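Local coordinates for protein Abbfa_003403 (Acinetobacter baumannii, PDB 4ZXH) that is a four-domain nonribosomal peptide synthetase that probably activates an amino acid, loads it on its phosphopantetheine arm, condenses it with a partner and releases the product through its thioesterase, at residues Leu1238-Asp1241 with Thr1242-Asn1246; Ser1184-Ala1187 with Arg1188-Ala1192; Trp1136-Gly1139 with Gly1140-Ala1143; Ala1095-Pro1099 with Gly1100-Ala1104. All coordinates share one frame; numbering follows the deposited sequence.

Overall arrangement
All four contacts are local and lie in the thioesterase domain, an alpha/beta-hydrolase fold with a central, mainly parallel sheet. Contact 3 is the buried one, where a strand of that sheet turns into helix 1138-1152 at a probable nucleophile elbow; its side-chain chemistry is apolar. Contacts 1 and 2 each lie within one helix, and those helices pack together; the centres of the two contacts are about 12 Å apart. Both are partly buried, but contact 2 adds a charged arginine-tryptophan stack. Contact 4 is a turn beyond an inner strand, built chiefly from backbone bonds. It touches contact 1, centres 10 Å apart, yet stays about 7 Å at nearest atoms from contact 3.

Contact 1 (Leu1238-Asp1241 with Thr1242-Asn1246); sequences LYFD and TYLAN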
ATOM      1  N   LEU A1238     -39.149  -1.549   1.695  1.00 26.43           N
ATOM      2  CA  LEU A1238     -39.244  -1.740   3.136  1.00 23.81           C
ATOM      3  C   LEU A1238     -39.530  -0.407   3.817  1.00 28.22           C
ATOM      4  O   LEU A1238     -40.370  -0.327   4.713  1.00 31.90           O
ATOM      5  CB  LEU A1238     -37.962  -2.354   3.713  1.00 35.86           C
ATOM      6  CG  LEU A1238     -37.599  -3.768   3.255  1.00 39.88           C
ATOM      7  CD1 LEU A1238     -36.392  -4.299   3.991  1.00 25.66           C
ATOM      8  CD2 LEU A1238     -38.784  -4.670   3.457  1.00 44.03           C
ATOM      9  N   TYR A1239     -38.848   0.644   3.374  1.00 21.20           N
ATOM     10  CA  TYR A1239     -38.935   1.927   4.059  1.00 25.40           C
ATOM     11  C   TYR A1239     -40.240   2.621   3.741  1.00 23.95           C
ATOM     12  O   TYR A1239     -40.834   3.271   4.595  1.00 36.36           O
ATOM     13  CB  TYR A1239     -37.754   2.839   3.691  1.00 19.56           C
ATOM     14  CG  TYR A1239     -36.401   2.217   3.971  1.00 30.31           C
ATOM     15  CD1 TYR A1239     -36.254   1.221   4.940  1.00 24.12           C
ATOM     16  CD2 TYR A1239     -35.265   2.618   3.262  1.00 34.76           C
ATOM     17  CE1 TYR A1239     -35.014   0.641   5.194  1.00 31.85           C
ATOM     18  CE2 TYR A1239     -34.026   2.046   3.506  1.00 38.89           C
ATOM     19  CZ  TYR A1239     -33.905   1.056   4.476  1.00 37.82           C
ATOM     20  OH  TYR A1239     -32.679   0.479   4.723  1.00 33.42           O
ATOM     21  N   PHE A1240     -40.685   2.494   2.503  1.00 29.97           N
ATOM     22  CA  PHE A1240     -41.942   3.106   2.111  1.00 31.08           C
ATOM     23  C   PHE A1240     -43.092   2.352   2.776  1.00 32.54           C
ATOM     24  O   PHE A1240     -43.974   2.972   3.359  1.00 35.48           O
ATOM     25  CB  PHE A1240     -42.096   3.121   0.585  1.00 26.87           C
ATOM     26  CG  PHE A1240     -43.262   3.935   0.107  1.00 28.93           C
ATOM     27  CD1 PHE A1240     -43.551   5.153   0.698  1.00 27.91           C
ATOM     28  CD2 PHE A1240     -44.061   3.492  -0.934  1.00 24.30           C
ATOM     29  CE1 PHE A1240     -44.627   5.909   0.271  1.00 26.76           C
ATOM     30  CE2 PHE A1240     -45.126   4.238  -1.370  1.00 24.82           C
ATOM     31  CZ  PHE A1240     -45.413   5.456  -0.766  1.00 31.56           C
ATOM     32  N   ASP A1241     -43.060   1.019   2.722  1.00 29.53           N
ATOM     33  CA  ASP A1241     -44.103   0.190   3.346  1.00 23.89           C
ATOM     34  C   ASP A1241     -44.227   0.437   4.851  1.00 27.68           C
ATOM     35  O   ASP A1241     -45.340   0.532   5.383  1.00 25.78           O
ATOM     36  CB  ASP A1241     -43.843  -1.291   3.095  1.00 25.40           C
ATOM     37  CG  ASP A1241     -44.230  -1.731   1.688  1.00 43.24           C
ATOM     38  OD1 ASP A1241     -44.866  -0.942   0.926  1.00 37.87           O
ATOM     39  OD2 ASP A1241     -43.889  -2.890   1.352  1.00 45.99           O
ATOM     40  N   THR A1242     -43.091   0.543   5.537  1.00 24.74           N
ATOM     41  CA  THR A1242     -43.092   0.932   6.951  1.00 28.09           C
ATOM     42  C   THR A1242     -43.788   2.278   7.162  1.00 22.26           C
ATOM     43  O   THR A1242     -44.669   2.412   8.025  1.00 20.42           O
ATOM     44  CB  THR A1242     -41.662   0.991   7.510  1.00 27.24           C
ATOM     45  OG1 THR A1242     -41.147  -0.340   7.569  1.00 26.46           O
ATOM     46  CG2 THR A1242     -41.644   1.580   8.904  1.00 19.31           C
ATOM     47  N   TYR A1243     -43.399   3.256   6.353  1.00 19.52           N
ATOM     48  CA  TYR A1243     -44.018   4.573   6.344  1.00 18.97           C
ATOM     49  C   TYR A1243     -45.545   4.464   6.163  1.00 26.69           C
ATOM     50  O   TYR A1243     -46.316   5.064   6.934  1.00 22.56           O
ATOM     51  CB  TYR A1243     -43.380   5.432   5.240  1.00 22.55           C
ATOM     52  CG  TYR A1243     -43.949   6.835   5.090  1.00 27.33           C
ATOM     53  CD1 TYR A1243     -43.551   7.857   5.947  1.00 17.40           C
ATOM     54  CD2 TYR A1243     -44.866   7.141   4.066  1.00 26.83           C
ATOM     55  CE1 TYR A1243     -44.066   9.131   5.820  1.00 18.50           C
ATOM     56  CE2 TYR A1243     -45.380   8.414   3.916  1.00 24.50           C
ATOM     57  CZ  TYR A1243     -44.968   9.408   4.802  1.00 31.96           C
ATOM     58  OH  TYR A1243     -45.451  10.686   4.693  1.00 34.07           O
ATOM     59  N   LEU A1244     -45.986   3.680   5.176  1.00 27.90           N
ATOM     60  CA  LEU A1244     -47.421   3.530   4.911  1.00 22.51           C
ATOM     61  C   LEU A1244     -48.117   2.869   6.094  1.00 29.16           C
ATOM     62  O   LEU A1244     -49.236   3.232   6.432  1.00 35.00           O
ATOM     63  CB  LEU A1244     -47.678   2.719   3.629  1.00 23.96           C
ATOM     64  CG  LEU A1244     -47.274   3.403   2.317  1.00 34.32           C
ATOM     65  CD1 LEU A1244     -47.403   2.464   1.160  1.00 25.53           C
ATOM     66  CD2 LEU A1244     -48.075   4.663   2.063  1.00 23.85           C
ATOM     67  N   ALA A1245     -47.440   1.906   6.721  1.00 32.16           N
ATOM     68  CA  ALA A1245     -48.021   1.114   7.803  1.00 26.80           C
ATOM     69  C   ALA A1245     -48.289   1.981   9.016  1.00 28.30           C
ATOM     70  O   ALA A1245     -49.351   1.901   9.647  1.00 25.64           O
ATOM     71  CB  ALA A1245     -47.109  -0.023   8.167  1.00 24.30           C
ATOM     72  N   ASN A1246     -47.318   2.829   9.335  1.00 25.35           N
ATOM     73  CA  ASN A1246     -47.489   3.750  10.446  1.00 21.06           C
ATOM     74  C   ASN A1246     -48.580   4.761  10.130  1.00 27.83           C
ATOM     75  O   ASN A1246     -49.314   5.183  11.026  1.00 28.41           O
ATOM     76  CB  ASN A1246     -46.171   4.437  10.772  1.00 24.73           C
ATOM     77  CG  ASN A1246     -45.209   3.520  11.519  1.00 28.74           C
ATOM     78  OD1 ASN A1246     -45.628   2.567  12.193  1.00 25.51           O
ATOM     79  ND2 ASN A1246     -43.913   3.813  11.417  1.00 31.32           N
TER
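Leu1238 through Asp1241 pass directly into Thr1242 through Asn1246 as consecutive turns of helix 1233-1251 in the alpha/beta-hydrolase fold of the thioesterase domain. Four i to i+4 backbone bonds define it: Thr1242 N, Tyr1243 N, Leu1244 N and Ala1245 N reach the carbonyls of Leu1238, Tyr1239, Phe1240 and Asp1241. The pair Leu1244 N to Phe1240 O is 2.8 Å long.

Leu1238 O accepts twice. The hydroxyl OG1 of Thr1242 donates to it at 3.0 Å, from the face of the carbonyl plane opposite to that used by Thr1242 N. The torsion explains this reach: OG1 stands beside its own backbone N (chi1 -69°), which turns it back along the helix, so that the hydroxyl is satisfied by the preceding turn.

On another side of the helix Phe1240 meets two residues of the next turn. Its CG is anti to the backbone N (chi1 -171°), which leans the ring toward Leu1244 and Tyr1243. Tyr1243 CD2 lies 4.0 Å from Phe1240 CE1, and the two side chains cross obliquely. Beyond the segment, both rings meet Phe1186 of helix 1179-1191, while Tyr1243 OH is hydrogen-bonded to Asp1189 OD2 of the same helix; this polar link flanks the aromatic cluster joining the two helices.

Leu1244 supplies a CH-pi contact: its CD1 sits over one face of the Phe1240 ring, 4.1 Å from the centroid and displaced toward the rim near CE2.

Contact 2 (Ser1184-Ala1187 with Arg1188-Ala1192); sequences SWFA and RDLAA
Ser1184 O receives Arg1188 N at 3.1 Å, the first of the i to i+4 bonds that carry this segment along helix 1179-1191. The hydroxyl of Ser1184 turns elsewhere, to the carbonyl of Ile1200.

Trp1185 follows with both kinds of contact. Its carbonyl takes Asp1189 N at 2.8 Å in a nearly straight bond, and the guanidinium of Arg1188 lies flat on its indole, with the planes only 8° apart and the centres 4.7 Å apart. The nearest guanidinium atom, NH2, is over one face of the ring, 3.9 Å from Trp1185 CG. A bend at chi3 of Arg1188 (63°) folds the chain back to lay the group flat there. Its rotation is fixed further at the edge, where Arg1188 NE forms a salt bridge of 2.8 Å with Asp1189 OD1, which is met from above the carboxylate plane.

Phe1186 turns to another side of the helix, its CZ 3.9 Å from Leu1190 CD1, while CE2 approaches the second methyl, CD2. The backbone bond from Leu1190 N to Phe1186 O is weak, as are both bonds accepted by Ala1187 O, from Leu1190 N and Ala1191 N.

Around it, Ala1187 and Leu1190 face Val1217 and Ala1221 of helix 1210-1223, whereas Trp1185 and Phe1186 lie against helix 1233-1251, so the helix packs against both.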
ATOM      1  N   SER A1184     -44.950  11.577  -2.559  1.00 24.80           N
ATOM      2  CA  SER A1184     -44.433  12.926  -2.423  1.00 24.54           C
ATOM      3  C   SER A1184     -44.192  13.263  -0.943  1.00 24.65           C
ATOM      4  O   SER A1184     -43.123  13.777  -0.575  1.00 22.75           O
ATOM      5  CB  SER A1184     -45.367  13.937  -3.048  1.00 25.61           C
ATOM      6  OG  SER A1184     -44.891  15.230  -2.727  1.00 24.73           O
ATOM      7  N   TRP A1185     -45.167  12.945  -0.094  1.00 23.95           N
ATOM      8  CA  TRP A1185     -44.983  13.079   1.349  1.00 25.74           C
ATOM      9  C   TRP A1185     -43.773  12.298   1.832  1.00 26.88           C
ATOM     10  O   TRP A1185     -42.932  12.832   2.550  1.00 22.66           O
ATOM     11  CB  TRP A1185     -46.216  12.614   2.108  1.00 22.59           C
ATOM     12  CG  TRP A1185     -47.371  13.527   1.938  1.00 29.13           C
ATOM     13  CD1 TRP A1185     -47.385  14.721   1.272  1.00 25.59           C
ATOM     14  CD2 TRP A1185     -48.687  13.333   2.438  1.00 33.86           C
ATOM     15  NE1 TRP A1185     -48.637  15.274   1.316  1.00 24.83           N
ATOM     16  CE2 TRP A1185     -49.459  14.440   2.029  1.00 27.86           C
ATOM     17  CE3 TRP A1185     -49.298  12.327   3.190  1.00 38.73           C
ATOM     18  CZ2 TRP A1185     -50.793  14.573   2.349  1.00 23.43           C
ATOM     19  CZ3 TRP A1185     -50.632  12.456   3.497  1.00 33.97           C
ATOM     20  CH2 TRP A1185     -51.364  13.574   3.076  1.00 28.12           C
ATOM     21  N   PHE A1186     -43.676  11.048   1.410  1.00 19.18           N
ATOM     22  CA  PHE A1186     -42.595  10.199   1.861  1.00 25.56           C
ATOM     23  C   PHE A1186     -41.230  10.768   1.486  1.00 33.23           C
ATOM     24  O   PHE A1186     -40.289  10.742   2.298  1.00 28.64           O
ATOM     25  CB  PHE A1186     -42.738   8.798   1.288  1.00 19.31           C
ATOM     26  CG  PHE A1186     -41.632   7.888   1.686  1.00 18.77           C
ATOM     27  CD1 PHE A1186     -41.385   7.638   3.029  1.00 17.85           C
ATOM     28  CD2 PHE A1186     -40.843   7.278   0.732  1.00 19.43           C
ATOM     29  CE1 PHE A1186     -40.359   6.805   3.418  1.00 17.58           C
ATOM     30  CE2 PHE A1186     -39.809   6.430   1.116  1.00 39.29           C
ATOM     31  CZ  PHE A1186     -39.563   6.199   2.468  1.00 18.21           C
ATOM     32  N   ALA A1187     -41.128  11.294   0.266  1.00 25.55           N
ATOM     33  CA  ALA A1187     -39.885  11.917  -0.179  1.00 24.95           C
ATOM     34  C   ALA A1187     -39.502  13.087   0.741  1.00 22.66           C
ATOM     35  O   ALA A1187     -38.367  13.179   1.199  1.00 23.92           O
ATOM     36  CB  ALA A1187     -40.015  12.383  -1.606  1.00 26.17           C
ATOM     37  N   ARG A1188     -40.472  13.953   1.028  1.00 18.30           N
ATOM     38  CA  ARG A1188     -40.271  15.086   1.922  1.00 18.79           C
ATOM     39  C   ARG A1188     -39.853  14.643   3.327  1.00 23.02           C
ATOM     40  O   ARG A1188     -38.853  15.131   3.861  1.00 31.43           O
ATOM     41  CB  ARG A1188     -41.546  15.940   2.001  1.00 18.32           C
ATOM     42  CG  ARG A1188     -41.482  17.050   3.038  1.00 17.95           C
ATOM     43  CD  ARG A1188     -42.855  17.546   3.418  1.00 28.14           C
ATOM     44  NE  ARG A1188     -43.638  16.480   4.041  1.00 40.33           N
ATOM     45  CZ  ARG A1188     -44.956  16.507   4.205  1.00 47.56           C
ATOM     46  NH1 ARG A1188     -45.664  17.549   3.785  1.00 50.58           N
ATOM     47  NH2 ARG A1188     -45.564  15.479   4.777  1.00 49.65           N
ATOM     48  N   ASP A1189     -40.610  13.721   3.916  1.00 26.26           N
ATOM     49  CA  ASP A1189     -40.344  13.252   5.281  1.00 27.82           C
ATOM     50  C   ASP A1189     -39.058  12.424   5.373  1.00 29.08           C
ATOM     51  O   ASP A1189     -38.517  12.202   6.456  1.00 31.95           O
ATOM     52  CB  ASP A1189     -41.531  12.435   5.819  1.00 19.26           C
ATOM     53  CG  ASP A1189     -42.820  13.257   5.893  1.00 31.70           C
ATOM     54  OD1 ASP A1189     -42.708  14.502   5.836  1.00 31.17           O
ATOM     55  OD2 ASP A1189     -43.938  12.672   6.021  1.00 37.01           O
ATOM     56  N   LEU A1190     -38.574  11.971   4.230  1.00 25.49           N
ATOM     57  CA  LEU A1190     -37.296  11.281   4.158  1.00 15.39           C
ATOM     58  C   LEU A1190     -36.118  12.235   4.369  1.00 24.06           C
ATOM     59  O   LEU A1190     -35.136  11.892   5.010  1.00 33.93           O
ATOM     60  CB  LEU A1190     -37.178  10.615   2.796  1.00 23.07           C
ATOM     61  CG  LEU A1190     -36.303   9.404   2.572  1.00 29.79           C
ATOM     62  CD1 LEU A1190     -36.581   8.363   3.632  1.00 37.24           C
ATOM     63  CD2 LEU A1190     -36.635   8.876   1.187  1.00 37.10           C
ATOM     64  N   ALA A1191     -36.217  13.438   3.807  1.00 21.68           N
ATOM     65  CA  ALA A1191     -35.111  14.387   3.826  1.00 24.63           C
ATOM     66  C   ALA A1191     -35.132  15.328   5.023  1.00 31.86           C
ATOM     67  O   ALA A1191     -34.075  15.807   5.460  1.00 35.23           O
ATOM     68  CB  ALA A1191     -35.106  15.192   2.553  1.00 16.73           C
ATOM     69  N   ALA A1192     -36.327  15.611   5.538  1.00 28.33           N
ATOM     70  CA  ALA A1192     -36.475  16.585   6.613  1.00 25.03           C
ATOM     71  C   ALA A1192     -35.659  16.233   7.871  1.00 32.25           C
ATOM     72  O   ALA A1192     -35.141  17.128   8.539  1.00 27.34           O
ATOM     73  CB  ALA A1192     -37.927  16.758   6.960  1.00 14.99           C
TER

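Contact 3 (Trp1136-Gly1139 with Gly1140-Ala1143); sequences WCFG and GAIA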
ATOM      1  N   TRP A1136     -40.795  11.434  19.536  1.00 17.75           N
ATOM      2  CA  TRP A1136     -40.962  12.647  18.776  1.00 23.55           C
ATOM      3  C   TRP A1136     -42.101  12.375  17.817  1.00 25.35           C
ATOM      4  O   TRP A1136     -42.197  11.276  17.281  1.00 25.89           O
ATOM      5  CB  TRP A1136     -39.669  13.037  18.040  1.00 15.77           C
ATOM      6  CG  TRP A1136     -39.948  14.020  16.964  1.00 17.38           C
ATOM      7  CD1 TRP A1136     -40.259  15.342  17.121  1.00 15.64           C
ATOM      8  CD2 TRP A1136     -39.988  13.763  15.561  1.00 27.36           C
ATOM      9  NE1 TRP A1136     -40.470  15.932  15.894  1.00 17.62           N
ATOM     10  CE2 TRP A1136     -40.318  14.980  14.917  1.00 29.66           C
ATOM     11  CE3 TRP A1136     -39.772  12.624  14.773  1.00 29.89           C
ATOM     12  CZ2 TRP A1136     -40.447  15.088  13.531  1.00 28.52           C
ATOM     13  CZ3 TRP A1136     -39.897  12.733  13.381  1.00 28.18           C
ATOM     14  CH2 TRP A1136     -40.239  13.952  12.784  1.00 26.30           C
ATOM     15  N   CYS A1137     -42.979  13.347  17.612  1.00 32.11           N
ATOM     16  CA  CYS A1137     -44.091  13.157  16.674  1.00 34.01           C
ATOM     17  C   CYS A1137     -44.900  11.886  17.024  1.00 30.80           C
ATOM     18  O   CYS A1137     -45.304  11.682  18.176  1.00 32.93           O
ATOM     19  CB  CYS A1137     -43.549  13.094  15.235  1.00 27.86           C
ATOM     20  SG  CYS A1137     -44.774  13.185  13.889  1.00 34.73           S
ATOM     21  N   PHE A1138     -45.098  11.025  16.037  1.00 17.05           N
ATOM     22  CA  PHE A1138     -45.874   9.792  16.187  1.00 23.23           C
ATOM     23  C   PHE A1138     -45.327   8.866  17.293  1.00 26.64           C
ATOM     24  O   PHE A1138     -46.083   8.130  17.937  1.00 24.72           O
ATOM     25  CB  PHE A1138     -45.907   9.088  14.838  1.00 22.79           C
ATOM     26  CG  PHE A1138     -46.711   7.833  14.806  1.00 29.78           C
ATOM     27  CD1 PHE A1138     -48.088   7.873  14.894  1.00 31.09           C
ATOM     28  CD2 PHE A1138     -46.085   6.605  14.622  1.00 27.98           C
ATOM     29  CE1 PHE A1138     -48.830   6.705  14.844  1.00 34.21           C
ATOM     30  CE2 PHE A1138     -46.819   5.437  14.561  1.00 25.53           C
ATOM     31  CZ  PHE A1138     -48.193   5.486  14.672  1.00 25.76           C
ATOM     32  N   GLY A1139     -44.018   8.924  17.531  1.00 22.16           N
ATOM     33  CA  GLY A1139     -43.429   8.219  18.663  1.00 24.44           C
ATOM     34  C   GLY A1139     -44.154   8.498  19.981  1.00 30.98           C
ATOM     35  O   GLY A1139     -44.439   7.574  20.745  1.00 32.65           O
ATOM     36  N   GLY A1140     -44.453   9.773  20.237  1.00 26.19           N
ATOM     37  CA  GLY A1140     -45.282  10.167  21.362  1.00 33.84           C
ATOM     38  C   GLY A1140     -46.605   9.415  21.440  1.00 38.44           C
ATOM     39  O   GLY A1140     -47.018   9.015  22.538  1.00 40.72           O
ATOM     40  N   ALA A1141     -47.262   9.202  20.293  1.00 31.20           N
ATOM     41  CA  ALA A1141     -48.543   8.480  20.271  1.00 22.50           C
ATOM     42  C   ALA A1141     -48.379   6.992  20.616  1.00 29.28           C
ATOM     43  O   ALA A1141     -49.192   6.433  21.340  1.00 31.74           O
ATOM     44  CB  ALA A1141     -49.209   8.628  18.940  1.00 22.17           C
ATOM     45  N   ILE A1142     -47.331   6.357  20.098  1.00 27.69           N
ATOM     46  CA  ILE A1142     -46.977   4.997  20.500  1.00 23.21           C
ATOM     47  C   ILE A1142     -46.776   4.912  22.006  1.00 37.39           C
ATOM     48  O   ILE A1142     -47.369   4.042  22.662  1.00 32.74           O
ATOM     49  CB  ILE A1142     -45.714   4.518  19.798  1.00 22.10           C
ATOM     50  CG1 ILE A1142     -45.966   4.415  18.293  1.00 21.45           C
ATOM     51  CG2 ILE A1142     -45.255   3.193  20.361  1.00 23.14           C
ATOM     52  CD1 ILE A1142     -44.777   3.984  17.502  1.00 20.53           C
ATOM     53  N   ALA A1143     -45.972   5.835  22.549  1.00 23.54           N
ATOM     54  CA  ALA A1143     -45.718   5.915  23.995  1.00 24.63           C
ATOM     55  C   ALA A1143     -46.993   5.975  24.811  1.00 29.14           C
ATOM     56  O   ALA A1143     -47.094   5.353  25.870  1.00 27.99           O
ATOM     57  CB  ALA A1143     -44.869   7.112  24.317  1.00 23.72           C
TER
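Phe1138, Gly1139 and Gly1140 build the tight passage from strand 1131-1136 into helix 1138-1152, the strand-turn-helix step of a beta-alpha-beta unit. The sequence Gly1135-Trp1136-Cys1137-Phe1138-Gly1139 fits the GxCxG form of a nucleophile elbow, as in alpha/beta-hydrolase thioesterases. Cys1137, with a positive phi of 54°, sits at its apex and would be the probable nucleophile, its side chain touching His1297.

Gly1139 and Gly1140 present no side chains, and the backbone does their work. Gly1140 N makes a weak bond to Cys1137 O, whose carbonyl is also hydrogen-bonded to Thr1165 OG1. Gly1139 N bonds to Trp1136 O at 3.0 Å, and Gly1139 O takes Ala1143 N at 2.9 Å with an N-H...O angle of 171°. Bonds of the i to i+3 and i to i+4 kinds therefore mix in this turn.

Phe1138 O receives Ile1142 N at 3.1 Å, while a weak bond from Ala1141 N reaches the same oxygen. The ring of Phe1138 stands with CG anti to the backbone N (chi1 -178°), leaning toward Ala1141 and Ile1142. It also packs on Asn1246 and Leu1250 of helix 1233-1251, while Ile1142 touches Met1114 of helix 1111-1125 and Phe1070 of a sheet strand. Within the turn, the ring meets Ile1142 through its CE2 carbon, which lies 3.9 Å from CD1 and 4.0 Å from CG1 of that isoleucine.

Contact 4 (Ala1095-Pro1099 with Gly1100-Ala1104); sequences AIQSP and GLIEA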
ATOM      1  N   ALA A1095     -33.965   3.138  22.087  1.00 23.48           N
ATOM      2  CA  ALA A1095     -34.904   3.586  21.073  1.00 31.15           C
ATOM      3  C   ALA A1095     -35.310   2.377  20.270  1.00 33.67           C
ATOM      4  O   ALA A1095     -34.532   1.426  20.146  1.00 34.39           O
ATOM      5  CB  ALA A1095     -34.284   4.664  20.163  1.00 17.92           C
ATOM      6  N   ILE A1096     -36.521   2.406  19.727  1.00 25.32           N
ATOM      7  CA  ILE A1096     -37.023   1.250  19.011  1.00 20.79           C
ATOM      8  C   ILE A1096     -37.417   1.586  17.583  1.00 26.11           C
ATOM      9  O   ILE A1096     -38.298   2.413  17.344  1.00 29.98           O
ATOM     10  CB  ILE A1096     -38.206   0.646  19.746  1.00 22.71           C
ATOM     11  CG1 ILE A1096     -37.739   0.139  21.114  1.00 28.27           C
ATOM     12  CG2 ILE A1096     -38.836  -0.457  18.914  1.00 25.71           C
ATOM     13  CD1 ILE A1096     -38.749  -0.705  21.852  1.00 33.98           C
ATOM     14  N   GLN A1097     -36.747   0.950  16.628  1.00 22.89           N
ATOM     15  CA  GLN A1097     -37.134   1.082  15.227  1.00 28.87           C
ATOM     16  C   GLN A1097     -38.197   0.023  14.862  1.00 31.76           C
ATOM     17  O   GLN A1097     -38.339  -0.988  15.538  1.00 39.30           O
ATOM     18  CB  GLN A1097     -35.908   0.938  14.327  1.00 20.42           C
ATOM     19  CG  GLN A1097     -35.361  -0.460  14.313  1.00 21.22           C
ATOM     20  CD  GLN A1097     -34.079  -0.555  13.546  1.00 38.87           C
ATOM     21  OE1 GLN A1097     -33.697   0.373  12.826  1.00 45.08           O
ATOM     22  NE2 GLN A1097     -33.377  -1.666  13.720  1.00 41.79           N
ATOM     23  N   SER A1098     -38.935   0.246  13.788  1.00 25.53           N
ATOM     24  CA  SER A1098     -39.916  -0.747  13.353  1.00 31.64           C
ATOM     25  C   SER A1098     -39.273  -1.981  12.704  1.00 32.60           C
ATOM     26  O   SER A1098     -38.321  -1.867  11.922  1.00 37.54           O
ATOM     27  CB  SER A1098     -40.905  -0.098  12.381  1.00 24.77           C
ATOM     28  OG  SER A1098     -41.725  -1.065  11.768  1.00 26.85           O
ATOM     29  N   PRO A1099     -39.795  -3.168  13.019  1.00 33.33           N
ATOM     30  CA  PRO A1099     -39.384  -4.395  12.313  1.00 40.93           C
ATOM     31  C   PRO A1099     -39.516  -4.248  10.787  1.00 39.10           C
ATOM     32  O   PRO A1099     -38.776  -4.854  10.012  1.00 36.71           O
ATOM     33  CB  PRO A1099     -40.363  -5.457  12.835  1.00 35.27           C
ATOM     34  CG  PRO A1099     -40.821  -4.948  14.159  1.00 36.32           C
ATOM     35  CD  PRO A1099     -40.808  -3.429  14.056  1.00 38.06           C
ATOM     36  N   GLY A1100     -40.463  -3.422  10.363  1.00 30.97           N
ATOM     37  CA  GLY A1100     -40.655  -3.176   8.952  1.00 30.88           C
ATOM     38  C   GLY A1100     -39.408  -2.713   8.204  1.00 36.64           C
ATOM     39  O   GLY A1100     -39.333  -2.876   6.978  1.00 36.92           O
ATOM     40  N   LEU A1101     -38.441  -2.125   8.916  1.00 35.02           N
ATOM     41  CA  LEU A1101     -37.241  -1.614   8.259  1.00 29.22           C
ATOM     42  C   LEU A1101     -36.257  -2.728   7.912  1.00 41.53           C
ATOM     43  O   LEU A1101     -35.341  -2.513   7.115  1.00 43.07           O
ATOM     44  CB  LEU A1101     -36.534  -0.576   9.123  1.00 20.72           C
ATOM     45  CG  LEU A1101     -37.191   0.780   9.404  1.00 27.75           C
ATOM     46  CD1 LEU A1101     -36.195   1.748  10.081  1.00 17.41           C
ATOM     47  CD2 LEU A1101     -37.827   1.408   8.159  1.00 18.31           C
ATOM     48  N   ILE A1102     -36.456  -3.916   8.491  1.00 38.69           N
ATOM     49  CA  ILE A1102     -35.515  -5.019   8.313  1.00 40.54           C
ATOM     50  C   ILE A1102     -36.111  -6.256   7.626  1.00 47.52           C
ATOM     51  O   ILE A1102     -35.421  -6.955   6.884  1.00 54.46           O
ATOM     52  CB  ILE A1102     -34.926  -5.436   9.664  1.00 52.18           C
ATOM     53  CG1 ILE A1102     -34.177  -4.253  10.291  1.00 64.34           C
ATOM     54  CG2 ILE A1102     -34.008  -6.627   9.506  1.00 54.38           C
ATOM     55  CD1 ILE A1102     -34.966  -3.528  11.364  1.00 70.89           C
ATOM     56  N   GLU A1103     -37.387  -6.537   7.867  1.00 46.53           N
ATOM     57  CA  GLU A1103     -38.030  -7.683   7.226  1.00 49.89           C
ATOM     58  C   GLU A1103     -39.293  -7.244   6.497  1.00 47.08           C
ATOM     59  O   GLU A1103     -40.055  -6.433   7.010  1.00 50.99           O
ATOM     60  CB  GLU A1103     -38.366  -8.772   8.250  1.00 52.47           C
ATOM     61  CG  GLU A1103     -38.780 -10.090   7.623  1.00 63.73           C
ATOM     62  CD  GLU A1103     -39.440 -11.027   8.616  1.00 87.27           C
ATOM     63  OE1 GLU A1103     -39.489 -10.684   9.816  1.00 90.97           O
ATOM     64  OE2 GLU A1103     -39.921 -12.104   8.194  1.00 99.51           O
ATOM     65  N   ALA A1104     -39.516  -7.773   5.300  1.00 43.71           N
ATOM     66  CA  ALA A1104     -40.676  -7.369   4.523  1.00 43.52           C
ATOM     67  C   ALA A1104     -41.990  -7.732   5.225  1.00 47.00           C
ATOM     68  O   ALA A1104     -42.101  -8.795   5.847  1.00 45.94           O
ATOM     69  CB  ALA A1104     -40.618  -7.983   3.145  1.00 32.62           C
TER
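Ser1098 carries its OG anti to the backbone N (chi1 170°), beside its carbonyl carbon, and this turns the hydroxyl forward to Gly1100. Gln1097 holds CG between its N and carbonyl carbon (chi1 69°), and from there an extended chain lays the terminal amide across Ile1102.

Gly1100 N donates to Ser1098 OG at 3.0 Å, which makes an ST turn. Over the same residues Leu1101 N bonds to Ser1098 O, also at 3.0 Å, closing a beta turn with Pro1099 and Gly1100 at its corners; both have helical backbone angles. Pro1099 O then takes two amides: Ile1102 N at 2.9 Å and Glu1103 N at 3.1 Å. The i to i+3 bonds of Leu1101 N and Ile1102 N give the short 3-10 segment that follows strand 1093-1096, whereas the Glu1103 bond is i to i+4.

Among the side chains, Gln1097 and Ile1102 meet at about a right angle, with Gln1097 NE2 3.4 Å from Ile1102 CD1. At the oxygen end, on the same face of the amide, Gln1097 OE1 is 4.0 Å from Leu1101 CD1. NE2 finds a weak hydrogen bond at Ser1053 O. Leu1101 also packs on Tyr1239 and Thr1242 of helix 1233-1251, and both Gln1097 and Leu1101 touch Pro977, at the start of helix 977-990.

The chemistry implies a turn held locally: Leu1101 N, Ile1102 N and Glu1103 N go to backbone carbonyls and Gly1100 N to the serine hydroxyl, while Leu1101 and Pro1099 pack on helices 1233-1251 and 1111-1125 respectively.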